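Local coordinates for protein N-acetylneuraminate lyase (Fusobacterium nucleatum subsp. nucleatum ATCC 25586, PDB 5ZKA) that belongs to the dihydrodipicolinate synthetase family of lyases and folds as a TIM barrel, a closed ring of eight parallel strands surrounded by helices, at residues Cys106-Thr111 with Ile138-Pro143; Val167-Gly172 with Lys187-Gly192. One frame throughout, in Å; residues are numbered along the deposited sequence.

Overall arrangement
Contacts 1 and 2 are both largely buried, with no fully exposed residue, and both belong to one closed parallel barrel. Contact 1 joins strands 107-109 and 137-140, and contact 2 joins strands 164-169 and 188-191. Strands 137-140 and 164-169 are themselves neighbours, so the four strands form a continuous run of barrel wall, with contact centres about 10 Å apart. The two contacts meet through probable hydrogen bonds from Lys168 N to Ile139 O and from Ser141 N to Lys168 O. Their chemistry differs: contact 2 is an unbroken backbone ladder, whereas contact 1 has fewer strand bonds, a tyrosine ring between its strand ends and a threonine-proline clasp beyond them.

Contact 1: Cys106-Thr111 with Ile138-Pro143; sequences CLSAVT and IIYSIP
Leu107 and Ile138 open the close-packed part of this contact, the pairing of strands 107-109 and 138-140, where Ile138 N donates to Leu107 O (2.8 Å). A longer bond follows, with Ala109 N reaching Ile138 O at 3.3 Å, and Ser108 CA also approaches that carbonyl. One apolar contact, Cys106 SG to Ile138 CG1 at 3.7 Å, adds to the pairing; Ser108 CB and Ile138 CB lie 3.9 Å apart on the same face of the sheet.

Close packing continues at the strand ends, now through side chains. Tyr140 has CG roughly anti to its carbonyl carbon (chi1 -84°), and its ring comes to lie beneath Val110, whose CB sits 3.8 Å above the Tyr140 ring plane, over the centre, in a CH-pi contact. Ser108 OG is near the plane of the same ring at its edge. Tyr140 OH and Ser108 OG are each hydrogen-bonded to Tyr47 OH.

The loose side is the turn at Ile142, partly exposed, whose side-chain end leads away from 106-111. Beyond it, Pro143 O takes two bonds from Thr111, N at 2.8 Å and OG1 at 2.6 Å, arriving from opposite faces of its carbonyl plane. Pro143 is poorly ordered, so the exact length of the OG1 bond is uncertain. Parallel pairing that opens into loops at the C-terminal strand ends is characteristic of a TIM barrel, whose active site lies at that end.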
ATOM      1  N   CYS B 106       6.737 -26.959  -6.828  1.00 28.37           N
ATOM      2  CA  CYS B 106       6.009 -26.006  -6.002  1.00 31.28           C
ATOM      3  C   CYS B 106       4.666 -25.734  -6.657  1.00 31.95           C
ATOM      4  O   CYS B 106       4.602 -25.504  -7.868  1.00 29.11           O
ATOM      5  CB  CYS B 106       6.786 -24.700  -5.825  1.00 32.24           C
ATOM      6  SG  CYS B 106       6.033 -23.617  -4.572  1.00 33.28           S
ATOM      7  N   LEU B 107       3.606 -25.791  -5.864  1.00 32.29           N
ATOM      8  CA  LEU B 107       2.256 -25.512  -6.327  1.00 28.50           C
ATOM      9  C   LEU B 107       1.801 -24.178  -5.774  1.00 31.86           C
ATOM     10  O   LEU B 107       2.364 -23.644  -4.817  1.00 32.27           O
ATOM     11  CB  LEU B 107       1.271 -26.595  -5.875  1.00 30.50           C
ATOM     12  CG  LEU B 107       1.696 -28.031  -6.166  1.00 35.27           C
ATOM     13  CD1 LEU B 107       0.678 -29.015  -5.623  1.00 37.38           C
ATOM     14  CD2 LEU B 107       1.841 -28.194  -7.667  1.00 32.59           C
ATOM     15  N   SER B 108       0.757 -23.648  -6.392  1.00 29.07           N
ATOM     16  CA  SER B 108       0.005 -22.561  -5.800  1.00 34.25           C
ATOM     17  C   SER B 108      -1.461 -22.819  -6.093  1.00 38.12           C
ATOM     18  O   SER B 108      -1.808 -23.608  -6.981  1.00 36.29           O
ATOM     19  CB  SER B 108       0.440 -21.190  -6.333  1.00 38.78           C
ATOM     20  OG  SER B 108       0.093 -21.062  -7.696  1.00 35.90           O
ATOM     21  N   ALA B 109      -2.325 -22.178  -5.313  1.00 35.74           N
ATOM     22  CA  ALA B 109      -3.750 -22.377  -5.525  1.00 39.83           C
ATOM     23  C   ALA B 109      -4.516 -21.197  -4.961  1.00 36.02           C
ATOM     24  O   ALA B 109      -4.130 -20.623  -3.940  1.00 34.22           O
ATOM     25  CB  ALA B 109      -4.247 -23.671  -4.874  1.00 40.62           C
ATOM     26  N   VAL B 110      -5.593 -20.848  -5.648  1.00 38.24           N
ATOM     27  CA  VAL B 110      -6.648 -20.004  -5.116  1.00 41.90           C
ATOM     28  C   VAL B 110      -7.924 -20.836  -5.143  1.00 48.05           C
ATOM     29  O   VAL B 110      -8.096 -21.683  -6.027  1.00 52.59           O
ATOM     30  CB  VAL B 110      -6.778 -18.700  -5.934  1.00 41.60           C
ATOM     31  CG1 VAL B 110      -7.159 -18.989  -7.370  1.00 39.49           C
ATOM     32  CG2 VAL B 110      -7.756 -17.749  -5.278  1.00 46.09           C
ATOM     33  N   THR B 111      -8.796 -20.637  -4.156  1.00 48.84           N
ATOM     34  CA  THR B 111      -9.993 -21.458  -4.053  1.00 48.95           C
ATOM     35  C   THR B 111     -11.115 -20.907  -4.935  1.00 49.69           C
ATOM     36  O   THR B 111     -11.062 -19.758  -5.380  1.00 48.16           O
ATOM     37  CB  THR B 111     -10.450 -21.540  -2.599  1.00 54.06           C
ATOM     38  OG1 THR B 111     -11.201 -20.368  -2.261  1.00 59.77           O
ATOM     39  CG2 THR B 111      -9.252 -21.664  -1.667  1.00 55.11           C
ATOM     40  N   ILE B 138       2.078 -22.544  -2.309  1.00 31.85           N
ATOM     41  CA  ILE B 138       1.972 -21.095  -2.125  1.00 29.16           C
ATOM     42  C   ILE B 138       0.488 -20.740  -2.069  1.00 35.33           C
ATOM     43  O   ILE B 138      -0.263 -21.045  -3.003  1.00 35.37           O
ATOM     44  CB  ILE B 138       2.676 -20.331  -3.260  1.00 29.97           C
ATOM     45  CG1 ILE B 138       4.179 -20.635  -3.285  1.00 36.01           C
ATOM     46  CG2 ILE B 138       2.411 -18.808  -3.149  1.00 29.49           C
ATOM     47  CD1 ILE B 138       4.899 -20.194  -2.072  1.00 39.68           C
ATOM     48  N   ILE B 139       0.055 -20.098  -0.977  1.00 32.44           N
ATOM     49  CA  ILE B 139      -1.336 -19.681  -0.836  1.00 30.82           C
ATOM     50  C   ILE B 139      -1.505 -18.289  -1.426  1.00 34.79           C
ATOM     51  O   ILE B 139      -0.537 -17.569  -1.674  1.00 35.86           O
ATOM     52  CB  ILE B 139      -1.808 -19.702   0.632  1.00 30.83           C
ATOM     53  CG1 ILE B 139      -0.907 -18.801   1.481  1.00 37.92           C
ATOM     54  CG2 ILE B 139      -1.843 -21.130   1.175  1.00 37.11           C
ATOM     55  CD1 ILE B 139      -1.421 -18.558   2.878  1.00 43.31           C
ATOM     56  N   TYR B 140      -2.758 -17.913  -1.670  1.00 33.08           N
ATOM     57  CA  TYR B 140      -3.104 -16.545  -2.030  1.00 31.60           C
ATOM     58  C   TYR B 140      -3.562 -15.809  -0.779  1.00 33.69           C
ATOM     59  O   TYR B 140      -4.253 -16.384   0.065  1.00 34.50           O
ATOM     60  CB  TYR B 140      -4.217 -16.504  -3.080  1.00 33.65           C
ATOM     61  CG  TYR B 140      -3.747 -16.646  -4.513  1.00 36.35           C
ATOM     62  CD1 TYR B 140      -2.887 -17.673  -4.877  1.00 35.90           C
ATOM     63  CD2 TYR B 140      -4.197 -15.782  -5.508  1.00 34.88           C
ATOM     64  CE1 TYR B 140      -2.463 -17.822  -6.178  1.00 37.12           C
ATOM     65  CE2 TYR B 140      -3.779 -15.927  -6.821  1.00 38.85           C
ATOM     66  CZ  TYR B 140      -2.908 -16.953  -7.149  1.00 41.58           C
ATOM     67  OH  TYR B 140      -2.472 -17.126  -8.444  1.00 36.74           O
ATOM     68  N   SER B 141      -3.186 -14.525  -0.676  1.00 32.60           N
ATOM     69  CA  SER B 141      -3.630 -13.710   0.454  1.00 34.91           C
ATOM     70  C   SER B 141      -5.140 -13.500   0.444  1.00 39.64           C
ATOM     71  O   SER B 141      -5.762 -13.445   1.511  1.00 44.93           O
ATOM     72  CB  SER B 141      -2.903 -12.363   0.444  1.00 34.32           C
ATOM     73  OG  SER B 141      -3.255 -11.612  -0.715  1.00 33.41           O
ATOM     74  N   ILE B 142      -5.744 -13.368  -0.732  1.00 39.08           N
ATOM     75  CA  ILE B 142      -7.192 -13.415  -0.875  1.00 48.52           C
ATOM     76  C   ILE B 142      -7.554 -14.775  -1.474  1.00 57.03           C
ATOM     77  O   ILE B 142      -7.316 -15.008  -2.670  1.00 54.71           O
ATOM     78  CB  ILE B 142      -7.727 -12.267  -1.740  1.00 44.53           C
ATOM     79  CG1 ILE B 142      -7.006 -10.963  -1.406  1.00 48.30           C
ATOM     80  CG2 ILE B 142      -9.211 -12.110  -1.505  1.00 46.84           C
ATOM     81  CD1 ILE B 142      -7.578  -9.748  -2.126  1.00 47.10           C
ATOM     82  N   PRO B 143      -8.129 -15.694  -0.692  1.00 68.48           N
ATOM     83  CA  PRO B 143      -8.320 -17.076  -1.168  1.00 76.24           C
ATOM     84  C   PRO B 143      -9.378 -17.237  -2.252  1.00 77.57           C
ATOM     85  O   PRO B 143      -9.557 -18.357  -2.746  1.00 72.82           O
ATOM     86  CB  PRO B 143      -8.722 -17.832   0.111  1.00 78.00           C
ATOM     87  CG  PRO B 143      -8.309 -16.942   1.242  1.00 76.30           C
ATOM     88  CD  PRO B 143      -8.471 -15.549   0.730  1.00 73.48           C
TER

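Contact 2: Val167-Gly172 with Lys187-Gly192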
ATOM      1  N   VAL B 167       3.177 -17.176   0.411  1.00 28.31           N
ATOM      2  CA  VAL B 167       1.913 -16.553   0.025  1.00 25.94           C
ATOM      3  C   VAL B 167       2.158 -15.585  -1.125  1.00 26.73           C
ATOM      4  O   VAL B 167       3.167 -14.871  -1.147  1.00 26.90           O
ATOM      5  CB  VAL B 167       1.250 -15.814   1.215  1.00 27.38           C
ATOM      6  CG1 VAL B 167       2.257 -14.912   1.921  1.00 27.19           C
ATOM      7  CG2 VAL B 167       0.011 -15.013   0.760  1.00 35.34           C
ATOM      8  N   LYS B 168       1.246 -15.593  -2.099  1.00 25.32           N
ATOM      9  CA  LYS B 168       1.176 -14.556  -3.127  1.00 28.04           C
ATOM     10  C   LYS B 168       0.238 -13.461  -2.634  1.00 26.96           C
ATOM     11  O   LYS B 168      -0.949 -13.714  -2.400  1.00 29.37           O
ATOM     12  CB  LYS B 168       0.682 -15.131  -4.457  1.00 28.47           C
ATOM     13  CG  LYS B 168       0.570 -14.123  -5.607  1.00 30.46           C
ATOM     14  CD  LYS B 168      -0.090 -14.799  -6.823  1.00 31.78           C
ATOM     15  CE  LYS B 168      -0.096 -13.913  -8.052  1.00 37.04           C
ATOM     16  NZ  LYS B 168      -0.951 -14.501  -9.118  1.00 42.32           N
ATOM     17  N   PHE B 169       0.779 -12.253  -2.457  1.00 24.83           N
ATOM     18  CA  PHE B 169       0.045 -11.128  -1.888  1.00 27.89           C
ATOM     19  C   PHE B 169      -0.564 -10.332  -3.036  1.00 27.09           C
ATOM     20  O   PHE B 169       0.162  -9.697  -3.806  1.00 33.44           O
ATOM     21  CB  PHE B 169       0.983 -10.259  -1.054  1.00 35.73           C
ATOM     22  CG  PHE B 169       0.412  -9.831   0.260  1.00 30.58           C
ATOM     23  CD1 PHE B 169      -0.154  -8.580   0.403  1.00 37.83           C
ATOM     24  CD2 PHE B 169       0.471 -10.671   1.359  1.00 35.36           C
ATOM     25  CE1 PHE B 169      -0.677  -8.182   1.618  1.00 44.90           C
ATOM     26  CE2 PHE B 169      -0.049 -10.279   2.574  1.00 36.94           C
ATOM     27  CZ  PHE B 169      -0.618  -9.038   2.705  1.00 38.17           C
ATOM     28  N   THR B 170      -1.893 -10.360  -3.159  1.00 26.61           N
ATOM     29  CA  THR B 170      -2.536  -9.807  -4.342  1.00 29.72           C
ATOM     30  C   THR B 170      -3.230  -8.468  -4.134  1.00 35.04           C
ATOM     31  O   THR B 170      -3.585  -7.820  -5.128  1.00 37.23           O
ATOM     32  CB  THR B 170      -3.569 -10.791  -4.896  1.00 29.76           C
ATOM     33  OG1 THR B 170      -4.617 -10.959  -3.940  1.00 32.26           O
ATOM     34  CG2 THR B 170      -2.909 -12.138  -5.175  1.00 34.71           C
ATOM     35  N   ALA B 171      -3.471  -8.056  -2.895  1.00 34.04           N
ATOM     36  CA  ALA B 171      -4.086  -6.764  -2.610  1.00 33.95           C
ATOM     37  C   ALA B 171      -3.102  -5.935  -1.799  1.00 35.21           C
ATOM     38  O   ALA B 171      -2.494  -6.441  -0.848  1.00 34.91           O
ATOM     39  CB  ALA B 171      -5.402  -6.919  -1.847  1.00 35.24           C
ATOM     40  N   GLY B 172      -2.948  -4.670  -2.171  1.00 33.50           N
ATOM     41  CA  GLY B 172      -1.909  -3.857  -1.570  1.00 34.77           C
ATOM     42  C   GLY B 172      -2.287  -3.251  -0.235  1.00 36.57           C
ATOM     43  O   GLY B 172      -2.443  -2.031  -0.125  1.00 35.81           O
ATOM     44  N   LYS B 187       8.732 -17.850   5.925  1.00 29.55           N
ATOM     45  CA  LYS B 187       7.868 -18.067   4.773  1.00 30.49           C
ATOM     46  C   LYS B 187       8.233 -17.103   3.654  1.00 31.57           C
ATOM     47  O   LYS B 187       8.821 -16.048   3.879  1.00 32.08           O
ATOM     48  CB  LYS B 187       6.392 -17.871   5.153  1.00 28.46           C
ATOM     49  CG  LYS B 187       5.912 -18.799   6.264  1.00 32.68           C
ATOM     50  CD  LYS B 187       5.961 -20.261   5.824  1.00 36.39           C
ATOM     51  CE  LYS B 187       5.602 -21.188   6.993  1.00 41.98           C
ATOM     52  NZ  LYS B 187       5.732 -22.642   6.647  1.00 43.91           N
ATOM     53  N   LEU B 188       7.867 -17.470   2.437  1.00 28.38           N
ATOM     54  CA  LEU B 188       8.090 -16.605   1.287  1.00 23.84           C
ATOM     55  C   LEU B 188       6.883 -15.705   1.113  1.00 27.11           C
ATOM     56  O   LEU B 188       5.751 -16.140   1.314  1.00 29.10           O
ATOM     57  CB  LEU B 188       8.292 -17.435   0.015  1.00 23.57           C
ATOM     58  CG  LEU B 188       9.478 -18.384  -0.017  1.00 29.07           C
ATOM     59  CD1 LEU B 188       9.212 -19.455  -1.098  1.00 27.56           C
ATOM     60  CD2 LEU B 188      10.712 -17.553  -0.329  1.00 31.65           C
ATOM     61  N   ILE B 189       7.123 -14.441   0.773  1.00 26.62           N
ATOM     62  CA  ILE B 189       6.060 -13.521   0.376  1.00 24.07           C
ATOM     63  C   ILE B 189       6.383 -12.981  -1.010  1.00 24.38           C
ATOM     64  O   ILE B 189       7.462 -12.421  -1.225  1.00 25.12           O
ATOM     65  CB  ILE B 189       5.899 -12.363   1.379  1.00 26.36           C
ATOM     66  CG1 ILE B 189       5.793 -12.909   2.801  1.00 28.53           C
ATOM     67  CG2 ILE B 189       4.689 -11.508   0.987  1.00 24.19           C
ATOM     68  CD1 ILE B 189       5.850 -11.823   3.898  1.00 27.13           C
ATOM     69  N   PHE B 190       5.441 -13.131  -1.940  1.00 26.58           N
ATOM     70  CA  PHE B 190       5.595 -12.642  -3.303  1.00 22.57           C
ATOM     71  C   PHE B 190       4.577 -11.536  -3.533  1.00 26.06           C
ATOM     72  O   PHE B 190       3.402 -11.692  -3.200  1.00 29.98           O
ATOM     73  CB  PHE B 190       5.407 -13.765  -4.334  1.00 27.53           C
ATOM     74  CG  PHE B 190       6.487 -14.819  -4.273  1.00 25.99           C
ATOM     75  CD1 PHE B 190       7.744 -14.567  -4.794  1.00 31.90           C
ATOM     76  CD2 PHE B 190       6.247 -16.044  -3.673  1.00 26.53           C
ATOM     77  CE1 PHE B 190       8.753 -15.532  -4.725  1.00 36.84           C
ATOM     78  CE2 PHE B 190       7.242 -17.012  -3.606  1.00 29.74           C
ATOM     79  CZ  PHE B 190       8.501 -16.750  -4.129  1.00 31.60           C
ATOM     80  N   ALA B 191       5.045 -10.413  -4.056  1.00 21.92           N
ATOM     81  CA  ALA B 191       4.164  -9.310  -4.397  1.00 23.52           C
ATOM     82  C   ALA B 191       3.417  -9.632  -5.688  1.00 27.53           C
ATOM     83  O   ALA B 191       4.030 -10.025  -6.684  1.00 27.13           O
ATOM     84  CB  ALA B 191       4.987  -8.030  -4.559  1.00 24.50           C
ATOM     85  N   GLY B 192       2.100  -9.446  -5.679  1.00 27.92           N
ATOM     86  CA  GLY B 192       1.308  -9.659  -6.873  1.00 30.11           C
ATOM     87  C   GLY B 192       0.974  -8.407  -7.657  1.00 39.66           C
ATOM     88  O   GLY B 192       0.277  -8.499  -8.671  1.00 39.49           O
TER
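Strand pairing through the backbone dominates this contact: Val167-Phe169 and Leu188-Ala191 lie in neighbouring parallel strands of the barrel, and the axes of these short strands approach to 4.8 Å and make an angle of 28°. Four hydrogen bonds give the evidence. Val167 N donates to Leu188 O (2.9 Å), and Val167 O accepts from Phe190 N at 3.0 Å. Phe169 N then meets Phe190 O almost straight, at 2.8 Å with 174° at the hydrogen. Just past the strand end, Gly192 N adds the last bond, to Phe169 O at 2.7 Å and more bent.

Side chains add modest packing on one face of the sheet. Val167 and Ile189 point the same way, side by side, with Val167 CG1 4.2 Å from Ile189 CG1. Phe169 CD2 approaches Ile189 CG2 at 4.3 Å. On the other face are Lys168 and Phe190. All four Lys168 torsions lie within about 10° of 180°, which stretches the chain away from the backbone and carries NZ to a hydrogen bond with Tyr140 OH, while the Phe190 ring meets Tyr12 with steeply inclined planes.

Parallel pairing of strands 164-169 and 188-191, with helix 174-183 packed through Leu177 over Phe169 and Ile189, makes a beta-alpha-beta unit, the repeating element of the TIM barrel.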